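Local coordinates for putative exported protein (Bordetella pertussis Tohama I, PDB 2PFZ), which binds pyroglutamic acid and, as the extracytoplasmic solute receptor of a tripartite ATP-independent periplasmic system, probably delivers it to a membrane transporter, at residues W3-Y9 with A59-L65; K51-N57 with L211-A216; D129-V133 with T265-K269. All blocks are in the same frame, centred on the assembly; numbering follows the deposited sequence.

Contact 1: W3-Y9 with A59-L65; sequences WDLPTAY and AQIGEIL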
loop_
_atom_site.group_PDB
_atom_site.type_symbol
_atom_site.label_atom_id
_atom_site.label_comp_id
_atom_site.label_asym_id
_atom_site.label_seq_id
_atom_site.Cartn_x
_atom_site.Cartn_y
_atom_site.Cartn_z
ATOM N N TRP A 3 -0.259 -23.038 7.000
ATOM C CA TRP A 3 -0.662 -21.683 7.403
ATOM C C TRP A 3 -1.620 -21.118 6.375
ATOM O O TRP A 3 -1.579 -21.504 5.203
ATOM C CB TRP A 3 0.544 -20.746 7.503
ATOM C CG TRP A 3 1.377 -20.835 8.735
ATOM C CD1 TRP A 3 1.290 -21.776 9.736
ATOM C CD2 TRP A 3 2.496 -20.002 9.068
ATOM N NE1 TRP A 3 2.279 -21.552 10.674
ATOM C CE2 TRP A 3 3.028 -20.473 10.284
ATOM C CE3 TRP A 3 3.103 -18.892 8.448
ATOM C CZ2 TRP A 3 4.125 -19.859 10.917
ATOM C CZ3 TRP A 3 4.194 -18.295 9.071
ATOM C CH2 TRP A 3 4.697 -18.785 10.288
ATOM N N ASP A 4 -2.469 -20.190 6.806
ATOM C CA ASP A 4 -3.328 -19.427 5.882
ATOM C C ASP A 4 -2.884 -17.991 5.829
ATOM O O ASP A 4 -2.515 -17.415 6.855
ATOM C CB ASP A 4 -4.778 -19.454 6.341
ATOM C CG ASP A 4 -5.397 -20.821 6.195
ATOM O OD1 ASP A 4 -5.521 -21.347 5.048
ATOM O OD2 ASP A 4 -5.779 -21.351 7.255
ATOM N N LEU A 5 -2.957 -17.403 4.634
ATOM C CA LEU A 5 -2.451 -16.048 4.419
ATOM C C LEU A 5 -3.481 -15.265 3.619
ATOM O O LEU A 5 -3.589 -15.445 2.408
ATOM C CB LEU A 5 -1.112 -16.100 3.660
ATOM C CG LEU A 5 -0.265 -14.800 3.613
ATOM C CD1 LEU A 5 1.176 -15.083 3.131
ATOM C CD2 LEU A 5 -0.903 -13.654 2.813
ATOM N N PRO A 6 -4.285 -14.431 4.288
ATOM C CA PRO A 6 -5.201 -13.591 3.537
ATOM C C PRO A 6 -4.538 -12.384 2.868
ATOM O O PRO A 6 -3.649 -11.743 3.439
ATOM C CB PRO A 6 -6.196 -13.130 4.607
ATOM C CG PRO A 6 -5.394 -13.046 5.819
ATOM C CD PRO A 6 -4.462 -14.245 5.733
ATOM N N THR A 7 -4.959 -12.120 1.637
ATOM C CA THR A 7 -4.661 -10.855 0.991
ATOM C C THR A 7 -5.955 -10.241 0.470
ATOM O O THR A 7 -6.922 -10.962 0.123
ATOM C CB THR A 7 -3.601 -11.030 -0.137
ATOM O OG1 THR A 7 -3.514 -9.830 -0.909
ATOM C CG2 THR A 7 -3.952 -12.165 -1.110
ATOM N N ALA A 8 -5.969 -8.912 0.417
ATOM C CA ALA A 8 -7.133 -8.170 -0.017
ATOM C C ALA A 8 -7.244 -7.974 -1.544
ATOM O O ALA A 8 -8.259 -7.466 -2.023
ATOM C CB ALA A 8 -7.191 -6.830 0.741
ATOM N N TYR A 9 -6.234 -8.431 -2.298
ATOM C CA TYR A 9 -6.089 -8.119 -3.730
ATOM C C TYR A 9 -6.188 -9.373 -4.590
ATOM O O TYR A 9 -5.997 -10.491 -4.065
ATOM C CB TYR A 9 -4.758 -7.364 -3.945
ATOM C CG TYR A 9 -4.667 -6.241 -2.960
ATOM C CD1 TYR A 9 -5.456 -5.108 -3.118
ATOM C CD2 TYR A 9 -3.860 -6.331 -1.827
ATOM C CE1 TYR A 9 -5.429 -4.093 -2.205
ATOM C CE2 TYR A 9 -3.827 -5.331 -0.912
ATOM C CZ TYR A 9 -4.611 -4.193 -1.107
ATOM O OH TYR A 9 -4.605 -3.184 -0.184
ATOM N N ALA A 59 -5.208 -16.102 11.472
ATOM C CA ALA A 59 -4.323 -16.423 10.349
ATOM C C ALA A 59 -2.927 -16.260 10.909
ATOM O O ALA A 59 -2.701 -15.320 11.641
ATOM C CB ALA A 59 -4.565 -15.445 9.165
ATOM N N GLN A 60 -1.999 -17.179 10.599
ATOM C CA GLN A 60 -0.634 -17.114 11.145
ATOM C C GLN A 60 0.225 -16.050 10.462
ATOM O O GLN A 60 1.222 -15.603 11.009
ATOM C CB GLN A 60 0.066 -18.470 11.016
ATOM C CG GLN A 60 -0.693 -19.599 11.721
ATOM C CD GLN A 60 -1.630 -20.351 10.788
ATOM O OE1 GLN A 60 -2.137 -19.813 9.795
ATOM N NE2 GLN A 60 -1.857 -21.614 11.105
ATOM N N ILE A 61 -0.212 -15.645 9.278
ATOM C CA ILE A 61 0.525 -14.734 8.394
ATOM C C ILE A 61 -0.517 -14.001 7.564
ATOM O O ILE A 61 -1.606 -14.543 7.316
ATOM C CB ILE A 61 1.512 -15.569 7.521
ATOM C CG1 ILE A 61 2.333 -14.689 6.553
ATOM C CG2 ILE A 61 0.760 -16.667 6.753
ATOM C CD1 ILE A 61 3.730 -15.293 6.157
ATOM N N GLY A 62 -0.231 -12.765 7.139
ATOM C CA GLY A 62 -1.229 -12.012 6.400
ATOM C C GLY A 62 -0.653 -10.738 5.813
ATOM O O GLY A 62 0.297 -10.190 6.351
ATOM N N GLU A 63 -1.242 -10.277 4.714
ATOM C CA GLU A 63 -0.787 -9.060 4.037
ATOM C C GLU A 63 -1.727 -7.884 4.339
ATOM O O GLU A 63 -2.968 -7.984 4.157
ATOM C CB GLU A 63 -0.719 -9.285 2.527
ATOM C CG GLU A 63 -0.040 -8.106 1.838
ATOM C CD GLU A 63 -0.456 -7.905 0.417
ATOM O OE1 GLU A 63 -1.671 -8.045 0.085
ATOM O OE2 GLU A 63 0.455 -7.553 -0.359
ATOM N N ILE A 64 -1.149 -6.782 4.812
ATOM C CA ILE A 64 -1.915 -5.569 5.076
ATOM C C ILE A 64 -1.366 -4.397 4.244
ATOM O O ILE A 64 -0.266 -4.487 3.702
ATOM C CB ILE A 64 -1.888 -5.138 6.575
ATOM C CG1 ILE A 64 -0.450 -4.885 7.060
ATOM C CG2 ILE A 64 -2.660 -6.134 7.498
ATOM C CD1 ILE A 64 -0.370 -3.858 8.172
ATOM N N LEU A 65 -2.157 -3.329 4.145
ATOM C CA LEU A 65 -1.722 -2.043 3.615
ATOM C C LEU A 65 -1.457 -1.209 4.847
ATOM O O LEU A 65 -2.385 -0.974 5.641
ATOM C CB LEU A 65 -2.859 -1.380 2.837
ATOM C CG LEU A 65 -2.588 0.039 2.333
ATOM C CD1 LEU A 65 -1.617 -0.023 1.192
ATOM C CD2 LEU A 65 -3.930 0.707 1.948
HETATM O O HOH W 1 -3.870 -23.043 9.132
HETATM O O HOH W 2 -3.928 -7.374 1.604
#
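Trp3, Leu5 and Pro6 of an N-terminal strand lie against Gln60, Ile61 and Glu63 in a buried pairing of neighbouring parallel strands, in one lobe of a type II periplasmic binding protein fold. The segment axes of 3-6 and 61-65 run only 9° from parallel. Strand 35-39 takes the other edge of 3-6, and strand 207-213 flanks 61-65, the strand order expected of this fold. A single direct backbone bond joins the two segments, from Glu63 N to Pro6 O at 3.1 Å. A side chain stands in for a further one: Gln60 CB lies over a face of the Trp3 five-membered ring as a CH-pi contact, and the bend at chi2 (94°) folds the amide back so that OE1 accepts from Asp4 N at 3.0 Å. Beyond it, Ile61 CG2 meets Trp3 CE3 obliquely, while Ile61 CG1 packs on Leu5 CD1 at 3.6 Å. Ala59 CB touches Pro6 CD. Toward the ligand pocket the pairing turns polar. Glu63 reaches out extended beyond CG, and its OE1 lies at the edge of the Tyr9 ring, 3.4 Å from CD2. Trp119, a pocket residue, meets that same ring edge-to-face, and the Leu65 side chain comes close to the bound pyroglutamate. A water bound to Ala8 N donates to Glu63 O and Glu63 OE1, so the buried carboxylate oxygen has a second donor besides the Thr7 hydroxyl: Thr7 OG1 donates to Glu63 OE1 at 2.8 Å, from above the carboxylate plane and 36° out of it.

Contact 2: K51-N57 with L211-A216; sequences KRAVQGN and LVNKKA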
loop_
_atom_site.group_PDB
_atom_site.type_symbol
_atom_site.label_atom_id
_atom_site.label_comp_id
_atom_site.label_asym_id
_atom_site.label_seq_id
_atom_site.Cartn_x
_atom_site.Cartn_y
_atom_site.Cartn_z
ATOM N N LYS A 51 -4.925 -7.346 9.947
ATOM C CA LYS A 51 -3.959 -7.175 11.033
ATOM C C LYS A 51 -4.495 -7.829 12.302
ATOM O O LYS A 51 -3.753 -8.542 12.990
ATOM C CB LYS A 51 -3.596 -5.704 11.300
ATOM C CG LYS A 51 -2.433 -5.501 12.344
ATOM C CD LYS A 51 -2.296 -3.996 12.768
ATOM C CE LYS A 51 -2.868 -3.781 14.210
ATOM N NZ LYS A 51 -3.972 -4.817 14.593
ATOM N N ARG A 52 -5.781 -7.604 12.593
ATOM C CA ARG A 52 -6.430 -8.242 13.752
ATOM C C ARG A 52 -6.464 -9.769 13.608
ATOM O O ARG A 52 -6.268 -10.493 14.589
ATOM C CB ARG A 52 -7.845 -7.672 13.945
ATOM C CG ARG A 52 -8.612 -8.158 15.175
ATOM C CD ARG A 52 -9.429 -9.439 14.893
ATOM N NE ARG A 52 -10.514 -9.225 13.927
ATOM C CZ ARG A 52 -10.955 -10.142 13.071
ATOM N NH1 ARG A 52 -10.394 -11.342 13.051
ATOM N NH2 ARG A 52 -11.945 -9.849 12.226
ATOM N N ALA A 53 -6.689 -10.253 12.384
ATOM C CA ALA A 53 -6.676 -11.701 12.116
ATOM C C ALA A 53 -5.325 -12.344 12.462
ATOM O O ALA A 53 -5.287 -13.404 13.083
ATOM C CB ALA A 53 -7.066 -11.975 10.676
ATOM N N VAL A 54 -4.223 -11.691 12.089
ATOM C CA VAL A 54 -2.883 -12.187 12.399
ATOM C C VAL A 54 -2.534 -11.944 13.891
ATOM O O VAL A 54 -1.897 -12.775 14.516
ATOM C CB VAL A 54 -1.795 -11.543 11.486
ATOM C CG1 VAL A 54 -0.383 -11.986 11.908
ATOM C CG2 VAL A 54 -2.050 -11.892 10.027
ATOM N N GLN A 55 -2.968 -10.817 14.458
ATOM C CA GLN A 55 -2.737 -10.548 15.862
ATOM C C GLN A 55 -3.299 -11.650 16.763
ATOM O O GLN A 55 -2.656 -12.034 17.757
ATOM C CB GLN A 55 -3.345 -9.213 16.274
ATOM C CG GLN A 55 -2.973 -8.818 17.684
ATOM C CD GLN A 55 -3.553 -7.497 18.097
ATOM O OE1 GLN A 55 -3.409 -7.094 19.246
ATOM N NE2 GLN A 55 -4.201 -6.798 17.165
ATOM N N GLY A 56 -4.490 -12.136 16.431
ATOM C CA GLY A 56 -5.191 -13.142 17.258
ATOM C C GLY A 56 -4.765 -14.543 16.866
ATOM O O GLY A 56 -5.280 -15.539 17.411
ATOM N N ASN A 57 -3.806 -14.628 15.940
ATOM C CA ASN A 57 -3.407 -15.901 15.361
ATOM C C ASN A 57 -4.570 -16.669 14.723
ATOM O O ASN A 57 -4.545 -17.916 14.693
ATOM C CB ASN A 57 -2.677 -16.801 16.368
ATOM C CG ASN A 57 -1.815 -17.849 15.682
ATOM O OD1 ASN A 57 -1.313 -17.612 14.586
ATOM N ND2 ASN A 57 -1.631 -19.020 16.326
ATOM N N LEU A 211 2.788 -9.676 7.607
ATOM C CA LEU A 211 2.960 -9.798 9.050
ATOM C C LEU A 211 2.831 -11.251 9.416
ATOM O O LEU A 211 2.110 -11.995 8.761
ATOM C CB LEU A 211 1.873 -9.032 9.792
ATOM C CG LEU A 211 1.530 -7.605 9.362
ATOM C CD1 LEU A 211 0.503 -7.027 10.363
ATOM C CD2 LEU A 211 2.775 -6.728 9.288
ATOM N N VAL A 212 3.534 -11.631 10.477
ATOM C CA VAL A 212 3.544 -13.003 10.972
ATOM C C VAL A 212 3.237 -12.968 12.467
ATOM O O VAL A 212 3.775 -12.127 13.221
ATOM C CB VAL A 212 4.937 -13.678 10.725
ATOM C CG1 VAL A 212 5.005 -15.054 11.388
ATOM C CG2 VAL A 212 5.216 -13.837 9.247
ATOM N N ASN A 213 2.363 -13.871 12.908
ATOM C CA ASN A 213 2.128 -14.053 14.338
ATOM C C ASN A 213 3.348 -14.703 15.039
ATOM O O ASN A 213 3.796 -15.790 14.633
ATOM C CB ASN A 213 0.861 -14.890 14.572
ATOM C CG ASN A 213 0.558 -15.077 16.044
ATOM O OD1 ASN A 213 1.083 -15.998 16.691
ATOM N ND2 ASN A 213 -0.291 -14.209 16.588
ATOM N N LYS A 214 3.886 -14.038 16.066
ATOM C CA LYS A 214 5.115 -14.516 16.748
ATOM C C LYS A 214 4.943 -15.932 17.312
ATOM O O LYS A 214 5.834 -16.786 17.180
ATOM C CB LYS A 214 5.504 -13.594 17.922
ATOM C CG LYS A 214 5.775 -12.156 17.569
ATOM C CD LYS A 214 7.270 -11.887 17.347
ATOM C CE LYS A 214 7.655 -10.416 17.511
ATOM N NZ LYS A 214 9.198 -10.329 17.522
ATOM N N LYS A 215 3.805 -16.178 17.961
ATOM C CA LYS A 215 3.532 -17.519 18.527
ATOM C C LYS A 215 3.537 -18.597 17.440
ATOM O O LYS A 215 4.097 -19.679 17.637
ATOM C CB LYS A 215 2.203 -17.526 19.289
ATOM C CG LYS A 215 2.277 -16.894 20.660
ATOM C CD LYS A 215 1.000 -17.224 21.435
ATOM C CE LYS A 215 0.831 -16.284 22.619
ATOM N NZ LYS A 215 -0.506 -16.504 23.255
ATOM N N ALA A 216 2.940 -18.289 16.289
ATOM C CA ALA A 216 2.910 -19.228 15.162
ATOM C C ALA A 216 4.324 -19.473 14.625
ATOM O O ALA A 216 4.683 -20.605 14.266
ATOM C CB ALA A 216 2.002 -18.710 14.059
#
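Leu211 starts the contact by sending CD1 obliquely against the aliphatic part of Lys51, 3.9 Å from CG, on the helix that precedes strand 61-65. Its CB also packs near Val54 CG1. At Val212 the side chain turns from the helix to the other side of the sheet, toward Trp3 and Ile61, and it is backbone that meets the same Val54 methyl: CG1 lies 3.8 Å from Val212 C. Asn213, where the strand ends and helix 214-218 begins, carries the polar part. Its side chain runs straight out from the strand, CG opposite the main-chain N (chi1 -179°), toward the end of helix 50-55. ND2 donates to Val54 O at 3.0 Å, nearly in line with the carbonyl. That oxygen also accepts from Asn57 N, one of the bonds of the Schellman motif closing the helix. The Asn57 amide stacks on that of Asn213, their planes 18° apart, with Asn57 OD1 3.5 Å from Asn213 CG. Finally Ala216 contributes twice: its N donates to Asn213 OD1 at 3.0 Å, in the carbonyl plane on a lone pair, the N-cap bond of the new helix, and its CB touches Asn57 OD1. One amide thus joins the carboxyl end of one helix to the amino end of another, and the two helix ends would probably polarise it in the same sense, drawing electron density toward OD1 and away from ND2.

Contact 3: D129-V133 with T265-K269; sequences DIKQV and TAELK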
loop_
_atom_site.group_PDB
_atom_site.type_symbol
_atom_site.label_atom_id
_atom_site.label_comp_id
_atom_site.label_asym_id
_atom_site.label_seq_id
_atom_site.Cartn_x
_atom_site.Cartn_y
_atom_site.Cartn_z
ATOM N N ASP A 129 -10.425 18.157 -15.622
ATOM C CA ASP A 129 -9.137 18.800 -15.820
ATOM C C ASP A 129 -8.616 19.321 -14.486
ATOM O O ASP A 129 -9.289 20.107 -13.814
ATOM C CB ASP A 129 -9.247 19.897 -16.877
ATOM C CG ASP A 129 -9.174 19.339 -18.279
ATOM O OD1 ASP A 129 -8.192 19.640 -18.978
ATOM O OD2 ASP A 129 -10.076 18.572 -18.686
ATOM N N ILE A 130 -7.436 18.848 -14.085
ATOM C CA ILE A 130 -6.865 19.233 -12.804
ATOM C C ILE A 130 -5.499 19.824 -13.055
ATOM O O ILE A 130 -4.541 19.097 -13.331
ATOM C CB ILE A 130 -6.746 18.030 -11.824
ATOM C CG1 ILE A 130 -8.090 17.282 -11.689
ATOM C CG2 ILE A 130 -6.213 18.504 -10.467
ATOM C CD1 ILE A 130 -8.053 16.070 -10.698
ATOM N N LYS A 131 -5.422 21.154 -12.986
ATOM C CA LYS A 131 -4.172 21.862 -13.199
ATOM C C LYS A 131 -3.700 22.491 -11.893
ATOM O O LYS A 131 -2.561 22.941 -11.787
ATOM C CB LYS A 131 -4.343 22.887 -14.327
ATOM C CG LYS A 131 -4.284 22.228 -15.717
ATOM C CD LYS A 131 -4.929 23.070 -16.835
ATOM C CE LYS A 131 -6.437 22.783 -16.997
ATOM N NZ LYS A 131 -6.771 21.320 -17.205
ATOM N N GLN A 132 -4.584 22.488 -10.898
ATOM C CA GLN A 132 -4.286 22.998 -9.554
ATOM C C GLN A 132 -5.191 22.317 -8.525
ATOM O O GLN A 132 -6.222 21.750 -8.875
ATOM C CB GLN A 132 -4.486 24.518 -9.503
ATOM C CG GLN A 132 -5.885 24.921 -9.888
ATOM C CD GLN A 132 -6.050 26.406 -10.127
ATOM O OE1 GLN A 132 -5.610 27.235 -9.335
ATOM N NE2 GLN A 132 -6.711 26.746 -11.222
ATOM N N VAL A 133 -4.813 22.387 -7.255
ATOM C CA VAL A 133 -5.581 21.705 -6.209
ATOM C C VAL A 133 -7.059 22.084 -6.209
ATOM O O VAL A 133 -7.916 21.210 -6.058
ATOM C CB VAL A 133 -4.937 21.852 -4.809
ATOM C CG1 VAL A 133 -5.948 21.599 -3.701
ATOM C CG2 VAL A 133 -3.786 20.875 -4.686
ATOM N N THR A 265 1.029 19.499 -13.641
ATOM C CA THR A 265 1.612 20.845 -13.704
ATOM C C THR A 265 2.408 21.112 -12.427
ATOM O O THR A 265 2.142 20.503 -11.392
ATOM C CB THR A 265 0.557 21.961 -13.780
ATOM O OG1 THR A 265 -0.185 22.019 -12.546
ATOM C CG2 THR A 265 -0.382 21.787 -14.985
ATOM N N ALA A 266 3.378 22.016 -12.503
ATOM C CA ALA A 266 4.155 22.409 -11.337
ATOM C C ALA A 266 3.227 22.962 -10.272
ATOM O O ALA A 266 3.480 22.795 -9.076
ATOM C CB ALA A 266 5.190 23.460 -11.711
ATOM N N GLU A 267 2.175 23.649 -10.717
ATOM C CA GLU A 267 1.160 24.221 -9.818
ATOM C C GLU A 267 0.404 23.146 -9.043
ATOM O O GLU A 267 0.176 23.295 -7.854
ATOM C CB GLU A 267 0.155 25.086 -10.594
ATOM C CG GLU A 267 0.791 26.157 -11.479
ATOM C CD GLU A 267 0.977 25.697 -12.932
ATOM O OE1 GLU A 267 0.086 25.987 -13.780
ATOM O OE2 GLU A 267 2.008 25.045 -13.224
ATOM N N LEU A 268 0.003 22.077 -9.723
ATOM C CA LEU A 268 -0.692 20.985 -9.033
ATOM C C LEU A 268 0.238 20.347 -8.002
ATOM O O LEU A 268 -0.156 20.117 -6.851
ATOM C CB LEU A 268 -1.175 19.927 -10.026
ATOM C CG LEU A 268 -1.987 18.743 -9.485
ATOM C CD1 LEU A 268 -2.419 17.903 -10.622
ATOM C CD2 LEU A 268 -1.138 17.887 -8.609
ATOM N N LYS A 269 1.468 20.071 -8.408
ATOM C CA LYS A 269 2.451 19.520 -7.473
ATOM C C LYS A 269 2.723 20.463 -6.295
ATOM O O LYS A 269 2.846 20.018 -5.150
ATOM C CB LYS A 269 3.769 19.196 -8.182
ATOM C CG LYS A 269 3.705 18.052 -9.189
ATOM C CD LYS A 269 5.135 17.758 -9.750
ATOM C CE LYS A 269 5.596 18.827 -10.746
ATOM N NZ LYS A 269 7.080 18.812 -11.017
HETATM O O HOH W 3 -1.935 18.660 -14.061
HETATM O O HOH W 4 -2.324 23.713 -6.549
#
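Ile130 touches the start of helix 266-287 through its CG2 branch, which packs on Leu268 CD1 at 3.8 Å. The same Leu268 methyl lies close to Ile130 O, an oxygen also reached by a water that donates to it and accepts from Thr265 N, bridging the two backbones just before the helix begins. Lys131 follows with the one direct hydrogen bond between the segments: Thr265 OG1 donates to Lys131 O at 2.7 Å, approaching 31° out of the carbonyl plane. Thr265 is the N-cap of the helix. Its OG1 sits between the backbone N and carbonyl carbon (chi1 67°), and from there it also accepts from Leu268 N at 2.8 Å, so one hydroxyl caps the first turn and ties it to the loop. This loop joins strands 123-126 and 140-143 of the six-stranded mixed sheet in the second lobe of the receptor fold, and the long helix 266-287 starts beside it. Beside the hydroxyl bond, Lys131 CG touches the Thr265 methyl, CG2, at 4.0 Å, and Glu267 CB comes near Lys131 O from the first turn. Asp135 accepts from both Lys131 N and Gln132 N, which holds this part of the loop in shape. At Gln132 the backbones themselves close in, CA to CA of Leu268 4.2 Å, while the side chain turns outward. Val133 N donates to a second water at 2.9 Å, and that water donates to Glu267 O at the same length; Val133 CG2 comes within 4.3 Å of Leu268 O.

Overall arrangement
Contacts 1 and 2 form one continuous patch, their centres about 9 Å apart: strands 61-65 and 207-213 are sheet neighbours, with probable hydrogen bonds from Asn213 N to Gln60 O and from Leu211 N to Gly62 O, both 2.8 Å. Trp3 also packs on Ala216, so the N-terminal strand reaches the helix of contact 2. Contact 3 lies on the opposite side of the chain's centre, with its centre about 37 Å from that of contact 1 and 42 Å from that of contact 2, and it touches neither. The pyroglutamate site is nearest contact 1, with the Leu65 side chain about 4 Å from the ligand.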